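NAD(P)H-flavin oxidoreductase (Agrobacterium tumefaciens str. C58, PDB 2FRE) binds flavin mononucleotide and, as a member of the nitroreductase family, probably uses NAD(P)H to reduce flavins or other acceptors. Local coordinates at residues A[3-8]-A[17-22]; A[23-28]-A[176-181]. All blocks are in the same frame, centred on the assembly; numbering follows the deposited sequence.

Contact 1 (A[3-8]-A[17-22]). With FMN (flavin mononucleotide), chain C.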
loop_
_atom_site.group_PDB
_atom_site.type_symbol
_atom_site.label_atom_id
_atom_site.label_comp_id
_atom_site.label_asym_id
_atom_site.label_seq_id
_atom_site.Cartn_x
_atom_site.Cartn_y
_atom_site.Cartn_z
ATOM N N ASN A 3 12.527 19.131 3.325
ATOM C CA ASN A 3 13.311 18.671 4.482
ATOM C C ASN A 3 12.359 18.449 5.652
ATOM O O ASN A 3 11.736 19.396 6.134
ATOM C CB ASN A 3 14.372 19.692 4.893
ATOM C CG ASN A 3 15.419 19.902 3.824
ATOM O OD1 ASN A 3 16.254 19.031 3.572
ATOM N ND2 ASN A 3 15.390 21.068 3.198
ATOM N N SER A 4 12.248 17.202 6.105
ATOM C CA SER A 4 11.355 16.865 7.217
ATOM C C SER A 4 11.727 15.515 7.808
ATOM O O SER A 4 12.104 14.603 7.084
ATOM C CB SER A 4 9.894 16.858 6.739
ATOM O OG SER A 4 9.015 17.099 7.823
ATOM N N ASN A 5 11.638 15.400 9.136
ATOM C CA ASN A 5 11.888 14.133 9.835
ATOM C C ASN A 5 13.245 13.498 9.516
ATOM O O ASN A 5 13.329 12.297 9.257
ATOM C CB ASN A 5 10.766 13.140 9.565
ATOM C CG ASN A 5 10.753 12.002 10.572
ATOM O OD1 ASN A 5 11.171 12.174 11.725
ATOM N ND2 ASN A 5 10.305 10.825 10.137
ATOM N N ASN A 6 14.291 14.324 9.542
ATOM C CA ASN A 6 15.678 13.916 9.259
ATOM C C ASN A 6 15.784 13.269 7.882
ATOM O O ASN A 6 16.645 12.431 7.650
ATOM C CB ASN A 6 16.207 12.973 10.362
ATOM C CG ASN A 6 17.732 13.092 10.605
ATOM O OD1 ASN A 6 18.526 13.464 9.725
ATOM N ND2 ASN A 6 18.124 12.802 11.825
ATOM N N ARG A 7 14.903 13.669 6.973
ATOM C CA ARG A 7 14.892 13.147 5.613
ATOM C C ARG A 7 14.752 14.280 4.610
ATOM O O ARG A 7 14.122 15.295 4.878
ATOM C CB ARG A 7 13.730 12.169 5.398
ATOM C CG ARG A 7 13.807 10.910 6.192
ATOM C CD ARG A 7 12.434 10.215 6.251
ATOM N NE ARG A 7 12.569 8.801 6.599
ATOM C CZ ARG A 7 11.553 7.953 6.776
ATOM N NH1 ARG A 7 10.291 8.361 6.712
ATOM N NH2 ARG A 7 11.799 6.679 7.025
ATOM N N GLN A 8 15.325 14.069 3.437
ATOM C CA GLN A 8 15.275 15.029 2.377
ATOM C C GLN A 8 14.810 14.311 1.126
ATOM O O GLN A 8 15.349 13.276 0.749
ATOM C CB GLN A 8 16.646 15.647 2.125
ATOM C CG GLN A 8 16.583 16.752 1.088
ATOM C CD GLN A 8 17.922 17.424 0.821
ATOM O OE1 GLN A 8 18.615 17.097 -0.152
ATOM N NE2 GLN A 8 18.259 18.388 1.636
ATOM N N PHE A 17 4.793 12.171 3.790
ATOM C CA PHE A 17 5.502 10.970 3.307
ATOM C C PHE A 17 6.886 10.781 3.930
ATOM O O PHE A 17 7.389 9.655 4.000
ATOM C CB PHE A 17 5.586 11.012 1.782
ATOM C CG PHE A 17 4.250 10.917 1.134
ATOM C CD1 PHE A 17 3.562 9.709 1.129
ATOM C CD2 PHE A 17 3.672 12.022 0.541
ATOM C CE1 PHE A 17 2.328 9.605 0.543
ATOM C CE2 PHE A 17 2.418 11.917 -0.045
ATOM C CZ PHE A 17 1.761 10.709 -0.043
ATOM N N LEU A 18 7.500 11.869 4.391
ATOM C CA LEU A 18 8.755 11.799 5.131
ATOM C C LEU A 18 8.539 11.638 6.644
ATOM O O LEU A 18 9.379 11.050 7.334
ATOM C CB LEU A 18 9.580 13.068 4.865
ATOM C CG LEU A 18 9.861 13.395 3.398
ATOM C CD1 LEU A 18 10.801 14.620 3.294
ATOM C CD2 LEU A 18 10.500 12.230 2.703
ATOM N N ASP A 19 7.457 12.218 7.155
ATOM C CA ASP A 19 7.150 12.210 8.596
ATOM C C ASP A 19 6.666 10.861 9.081
ATOM O O ASP A 19 6.880 10.524 10.244
ATOM C CB ASP A 19 6.118 13.294 8.942
ATOM C CG ASP A 19 6.692 14.674 8.818
ATOM O OD1 ASP A 19 7.928 14.817 8.884
ATOM O OD2 ASP A 19 5.921 15.617 8.655
ATOM N N ARG A 20 6.020 10.086 8.207
ATOM C CA ARG A 20 5.645 8.715 8.583
ATOM C C ARG A 20 6.887 7.834 8.681
ATOM O O ARG A 20 7.635 7.725 7.721
ATOM C CB ARG A 20 4.707 8.097 7.567
ATOM C CG ARG A 20 4.283 6.665 7.881
ATOM C CD ARG A 20 4.222 5.805 6.674
ATOM N NE ARG A 20 5.454 5.766 5.891
ATOM C CZ ARG A 20 6.549 5.089 6.212
ATOM N NH1 ARG A 20 6.622 4.389 7.333
ATOM N NH2 ARG A 20 7.598 5.144 5.399
ATOM N N TRP A 21 7.080 7.179 9.822
ATOM C CA TRP A 21 8.213 6.267 9.982
ATOM C C TRP A 21 7.941 5.225 11.038
ATOM O O TRP A 21 6.892 5.237 11.664
ATOM C CB TRP A 21 9.517 7.011 10.274
ATOM C CG TRP A 21 9.674 7.614 11.628
ATOM C CD1 TRP A 21 8.948 8.636 12.155
ATOM C CD2 TRP A 21 10.685 7.306 12.587
ATOM N NE1 TRP A 21 9.418 8.971 13.394
ATOM C CE2 TRP A 21 10.489 8.164 13.691
ATOM C CE3 TRP A 21 11.732 6.378 12.631
ATOM C CZ2 TRP A 21 11.309 8.138 14.800
ATOM C CZ3 TRP A 21 12.540 6.343 13.745
ATOM C CH2 TRP A 21 12.323 7.211 14.821
ATOM N N SER A 22 8.879 4.295 11.200
ATOM C CA SER A 22 8.622 3.088 11.984
ATOM C C SER A 22 9.653 2.962 13.114
ATOM O O SER A 22 10.597 2.191 13.036
ATOM C CB SER A 22 8.581 1.870 11.059
ATOM O OG SER A 22 7.615 2.085 10.013
HETATM N N1 FMN C . 10.937 -3.959 11.289
HETATM C C2 FMN C . 11.421 -4.759 12.324
HETATM O O2 FMN C . 12.087 -4.255 13.234
HETATM N N3 FMN C . 11.181 -6.122 12.333
HETATM C C4 FMN C . 10.450 -6.728 11.347
HETATM O O4 FMN C . 10.067 -7.905 11.508
HETATM C C4A FMN C . 9.959 -5.915 10.303
HETATM N N5 FMN C . 9.217 -6.481 9.280
HETATM C C5A FMN C . 8.678 -5.659 8.304
HETATM C C6 FMN C . 7.906 -6.228 7.306
HETATM C C7 FMN C . 7.346 -5.442 6.319
HETATM C C7M FMN C . 6.151 -6.038 5.627
HETATM C C8 FMN C . 7.569 -4.062 6.299
HETATM C C8M FMN C . 6.577 -3.141 5.628
HETATM C C9 FMN C . 8.344 -3.482 7.295
HETATM C C9A FMN C . 8.922 -4.290 8.292
HETATM N N10 FMN C . 9.707 -3.725 9.274
HETATM C C10 FMN C . 10.204 -4.537 10.287
HETATM C "C1'" FMN C . 10.074 -2.262 9.245
HETATM C "C2'" FMN C . 10.892 -1.827 8.032
HETATM O "O2'" FMN C . 12.273 -2.140 8.173
HETATM C "C3'" FMN C . 10.688 -0.335 7.782
HETATM O "O3'" FMN C . 9.331 -0.090 7.434
HETATM C "C4'" FMN C . 11.639 0.178 6.707
HETATM O "O4'" FMN C . 12.982 0.096 7.154
HETATM C "C5'" FMN C . 11.349 1.611 6.274
HETATM O "O5'" FMN C . 11.461 2.505 7.370
HETATM P P FMN C . 10.240 3.464 7.792
HETATM O O1P FMN C . 10.106 4.496 6.685
HETATM O O2P FMN C . 8.960 2.648 7.872
HETATM O O3P FMN C . 10.602 4.059 9.126
#

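Contact 2 (A[23-28]-A[176-181]). With FMN (flavin mononucleotide), chain C.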
loop_
_atom_site.group_PDB
_atom_site.type_symbol
_atom_site.label_atom_id
_atom_site.label_comp_id
_atom_site.label_asym_id
_atom_site.label_seq_id
_atom_site.Cartn_x
_atom_site.Cartn_y
_atom_site.Cartn_z
ATOM N N PRO A 23 9.449 3.723 14.199
ATOM C CA PRO A 23 10.305 3.585 15.354
ATOM C C PRO A 23 9.939 2.349 16.165
ATOM O O PRO A 23 8.961 1.666 15.851
ATOM C CB PRO A 23 10.005 4.848 16.162
ATOM C CG PRO A 23 8.569 5.112 15.865
ATOM C CD PRO A 23 8.417 4.753 14.406
ATOM N N ARG A 24 10.719 2.091 17.212
ATOM C CA ARG A 24 10.517 0.931 18.082
ATOM C C ARG A 24 10.272 1.305 19.548
ATOM O O ARG A 24 9.875 0.435 20.324
ATOM C CB ARG A 24 11.727 -0.019 17.994
ATOM C CG ARG A 24 11.867 -0.655 16.638
ATOM C CD ARG A 24 13.016 -1.591 16.528
ATOM N NE ARG A 24 13.069 -2.082 15.164
ATOM C CZ ARG A 24 13.656 -1.456 14.147
ATOM N NH1 ARG A 24 14.326 -0.329 14.343
ATOM N NH2 ARG A 24 13.595 -1.977 12.928
ATOM N N ALA A 25 10.516 2.565 19.927
ATOM C CA ALA A 25 10.358 2.981 21.343
ATOM C C ALA A 25 8.928 3.446 21.593
ATOM O O ALA A 25 8.574 4.567 21.253
ATOM C CB ALA A 25 11.347 4.056 21.717
ATOM N N PHE A 26 8.119 2.570 22.192
ATOM C CA PHE A 26 6.714 2.853 22.459
ATOM C C PHE A 26 6.473 2.963 23.956
ATOM O O PHE A 26 7.154 2.309 24.764
ATOM C CB PHE A 26 5.802 1.797 21.818
ATOM C CG PHE A 26 5.800 1.836 20.335
ATOM C CD1 PHE A 26 5.297 2.939 19.652
ATOM C CD2 PHE A 26 6.337 0.785 19.601
ATOM C CE1 PHE A 26 5.311 2.975 18.260
ATOM C CE2 PHE A 26 6.361 0.829 18.217
ATOM C CZ PHE A 26 5.836 1.916 17.547
ATOM N N ASP A 27 5.510 3.809 24.319
ATOM C CA ASP A 27 5.306 4.151 25.727
ATOM C C ASP A 27 4.373 3.215 26.499
ATOM O O ASP A 27 4.209 3.380 27.705
ATOM C CB ASP A 27 4.871 5.621 25.872
ATOM C CG ASP A 27 3.409 5.885 25.488
ATOM O OD1 ASP A 27 2.685 4.987 24.982
ATOM O OD2 ASP A 27 2.984 7.047 25.699
ATOM N N GLY A 28 3.761 2.250 25.812
ATOM C CA GLY A 28 2.949 1.227 26.481
ATOM C C GLY A 28 1.601 1.721 26.964
ATOM O O GLY A 28 0.914 1.010 27.684
ATOM N N GLU A 176 20.298 2.713 18.779
ATOM C CA GLU A 176 21.121 3.199 17.675
ATOM C C GLU A 176 20.377 3.187 16.350
ATOM O O GLU A 176 20.720 3.938 15.458
ATOM C CB GLU A 176 22.404 2.379 17.537
ATOM C CG GLU A 176 23.419 2.699 18.586
ATOM C CD GLU A 176 24.686 1.868 18.450
ATOM O OE1 GLU A 176 24.808 1.111 17.448
ATOM O OE2 GLU A 176 25.544 1.995 19.346
ATOM N N ARG A 177 19.369 2.332 16.210
ATOM C CA ARG A 177 18.582 2.247 14.966
ATOM C C ARG A 177 17.334 3.090 14.987
ATOM O O ARG A 177 16.558 3.077 14.032
ATOM C CB ARG A 177 18.175 0.801 14.697
ATOM C CG ARG A 177 19.336 -0.042 14.299
ATOM C CD ARG A 177 18.989 -1.517 14.207
ATOM N NE ARG A 177 20.041 -2.199 13.461
ATOM C CZ ARG A 177 21.284 -2.398 13.907
ATOM N NH1 ARG A 177 21.669 -1.982 15.107
ATOM N NH2 ARG A 177 22.166 -3.026 13.140
ATOM N N GLU A 178 17.119 3.808 16.080
ATOM C CA GLU A 178 15.943 4.622 16.232
ATOM C C GLU A 178 16.134 5.946 15.478
ATOM O O GLU A 178 16.200 7.006 16.070
ATOM C CB GLU A 178 15.653 4.821 17.721
ATOM C CG GLU A 178 14.309 5.392 18.019
ATOM C CD GLU A 178 13.164 4.366 18.022
ATOM O OE1 GLU A 178 13.218 3.312 17.317
ATOM O OE2 GLU A 178 12.177 4.663 18.719
ATOM N N VAL A 179 16.204 5.867 14.152
ATOM C CA VAL A 179 16.442 7.041 13.314
ATOM C C VAL A 179 15.755 6.778 11.980
ATOM O O VAL A 179 15.769 5.639 11.499
ATOM C CB VAL A 179 17.957 7.344 13.159
ATOM C CG1 VAL A 179 18.668 6.224 12.442
ATOM C CG2 VAL A 179 18.178 8.640 12.407
ATOM N N PRO A 180 15.073 7.791 11.408
ATOM C CA PRO A 180 14.328 7.470 10.195
ATOM C C PRO A 180 15.244 6.993 9.062
ATOM O O PRO A 180 16.292 7.603 8.777
ATOM C CB PRO A 180 13.602 8.787 9.866
ATOM C CG PRO A 180 13.516 9.461 11.216
ATOM C CD PRO A 180 14.850 9.185 11.815
ATOM N N SER A 181 14.844 5.881 8.451
ATOM C CA SER A 181 15.575 5.293 7.355
ATOM C C SER A 181 15.598 6.197 6.130
ATOM O O SER A 181 14.749 7.094 5.960
ATOM C CB SER A 181 14.933 3.952 6.985
ATOM O OG SER A 181 13.557 4.146 6.711
HETATM N N1 FMN C . 10.937 -3.959 11.289
HETATM C C2 FMN C . 11.421 -4.759 12.324
HETATM O O2 FMN C . 12.087 -4.255 13.234
HETATM N N3 FMN C . 11.181 -6.122 12.333
HETATM C C4 FMN C . 10.450 -6.728 11.347
HETATM O O4 FMN C . 10.067 -7.905 11.508
HETATM C C4A FMN C . 9.959 -5.915 10.303
HETATM N N5 FMN C . 9.217 -6.481 9.280
HETATM C C5A FMN C . 8.678 -5.659 8.304
HETATM C C6 FMN C . 7.906 -6.228 7.306
HETATM C C7 FMN C . 7.346 -5.442 6.319
HETATM C C7M FMN C . 6.151 -6.038 5.627
HETATM C C8 FMN C . 7.569 -4.062 6.299
HETATM C C8M FMN C . 6.577 -3.141 5.628
HETATM C C9 FMN C . 8.344 -3.482 7.295
HETATM C C9A FMN C . 8.922 -4.290 8.292
HETATM N N10 FMN C . 9.707 -3.725 9.274
HETATM C C10 FMN C . 10.204 -4.537 10.287
HETATM C "C1'" FMN C . 10.074 -2.262 9.245
HETATM C "C2'" FMN C . 10.892 -1.827 8.032
HETATM O "O2'" FMN C . 12.273 -2.140 8.173
HETATM C "C3'" FMN C . 10.688 -0.335 7.782
HETATM O "O3'" FMN C . 9.331 -0.090 7.434
HETATM C "C4'" FMN C . 11.639 0.178 6.707
HETATM O "O4'" FMN C . 12.982 0.096 7.154
HETATM C "C5'" FMN C . 11.349 1.611 6.274
HETATM O "O5'" FMN C . 11.461 2.505 7.370
HETATM P P FMN C . 10.240 3.464 7.792
HETATM O O1P FMN C . 10.106 4.496 6.685
HETATM O O2P FMN C . 8.960 2.648 7.872
HETATM O O3P FMN C . 10.602 4.059 9.126
HETATM O O HOH W 1 14.895 1.236 16.785
HETATM O O HOH W 2 15.598 1.061 12.015
#

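Contact 1 (A[3-8]-A[17-22])
The beta hairpin 3-8, closed by a type I' turn from Ser4 to Arg7, lies against the end of helix 16-19, with the CA atoms of Asn5 and Asp19 5.3 Å apart. The two segments build much of the phosphate site of the flavin mononucleotide, an arginine-rich site consistent with the FMN-binding nitroreductase family. Leu18 O, near the C-terminal end of the helix, takes two side-chain donors. Asn5 ND2 reaches it at 3.0 Å along a nearly straight bond (165°), in the carbonyl plane and on a lone pair, whereas Arg7 NH1 comes from above that plane. Arg7 NH1 also donates to Arg20 O at 2.9 Å, bridging the last helical turn and the residue that leaves it. With its chain extended from CG to NE, Arg7 carries NH2 on to FMN O1P (2.8 Å), while NE is held by Ser181 O. Arg20 bends at chi2 and chi3 to bring its guanidinium to the same phosphate: NH2 shares O1P with Arg7 and NH1 binds O2P almost straight (171°). Trp45 O of the second subunit also accepts from Arg20 NH2, tying the phosphate site to the dimer interface. Asn5 crosses Trp21 at about a right angle, ND2 3.3 Å from Trp21 CD1 and OD1 over one ring face, with the amide and indole planes 59° apart. Leu18 CD1 packs against the hairpin backbone, 3.7 Å from Arg7 O. At the more exposed end, Ser4 OG donates to Asp19 OD1 at 2.7 Å, on the syn side.

Contact 2 (A[23-28]-A[176-181])
Glu178 lays its carboxylate across the backbone of Arg24 and Ala25, giving each amide an oxygen of its own. Arg24 N meets OE1 at 2.8 Å on the syn lone pair, and Ala25 N meets OE2 at 2.9 Å from the syn side but 27° out of the carboxylate plane. A further bond from Arg24 N to OE2 is weak. Carbon closes in on OE2 as well: the Ala25 methyl CB stands 3.2 Å from it, and Pro23 CB touches it too. Glu178 reaches this place with CG anti to the backbone N (chi1 -167°) and a bend at chi2 (82°), which swings the carboxylate across to the other loop; the residue itself is the centre of an inverse gamma turn. In this flavoprotein of the nitroreductase family the two loops meet beside the flavin, and the Arg24 side chain leads there. Extended from CG to NE, it offers NE and NH2 to FMN O2, the NH2 bond being 2.7 Å long, with the pyrimidine carbonyl at the edge of the guanidinium. Its remaining nitrogen, NH1, is linked to segment 176-181 through two waters: one donates to Glu178 OE1, the other to Arg177 O. Farther along the loop, Ser181 OG bonds to FMN O5' at 2.7 Å and also to Arg183 NH1. Outside the two segments, Ala25 pairs by backbone with Thr165, and Trp81 of helix 76-82 packs on the Arg24 side chain.

Overall arrangement
The contacts follow one another along the chain, their centres about 13 Å apart, and share one flavin mononucleotide: contact 1 holds the phosphate, while contact 2 reaches both the flavin O2, through Arg24, and the ester oxygen O5', through Ser181. In contact 1, a hairpin on a helix end, four of eight touching residues are buried and none is exposed; contact 2 joins irregular loops, with Pro23 and Ala25 buried and Arg177 exposed at its margin. Contact 1 gathers arginines near the second subunit; contact 2 binds backbone amides with an acidic side chain, waters completing the link. Segment 17-22 runs directly into 23-28, and Pro180 of contact 2 packs against Asn5 and Arg7 of contact 1.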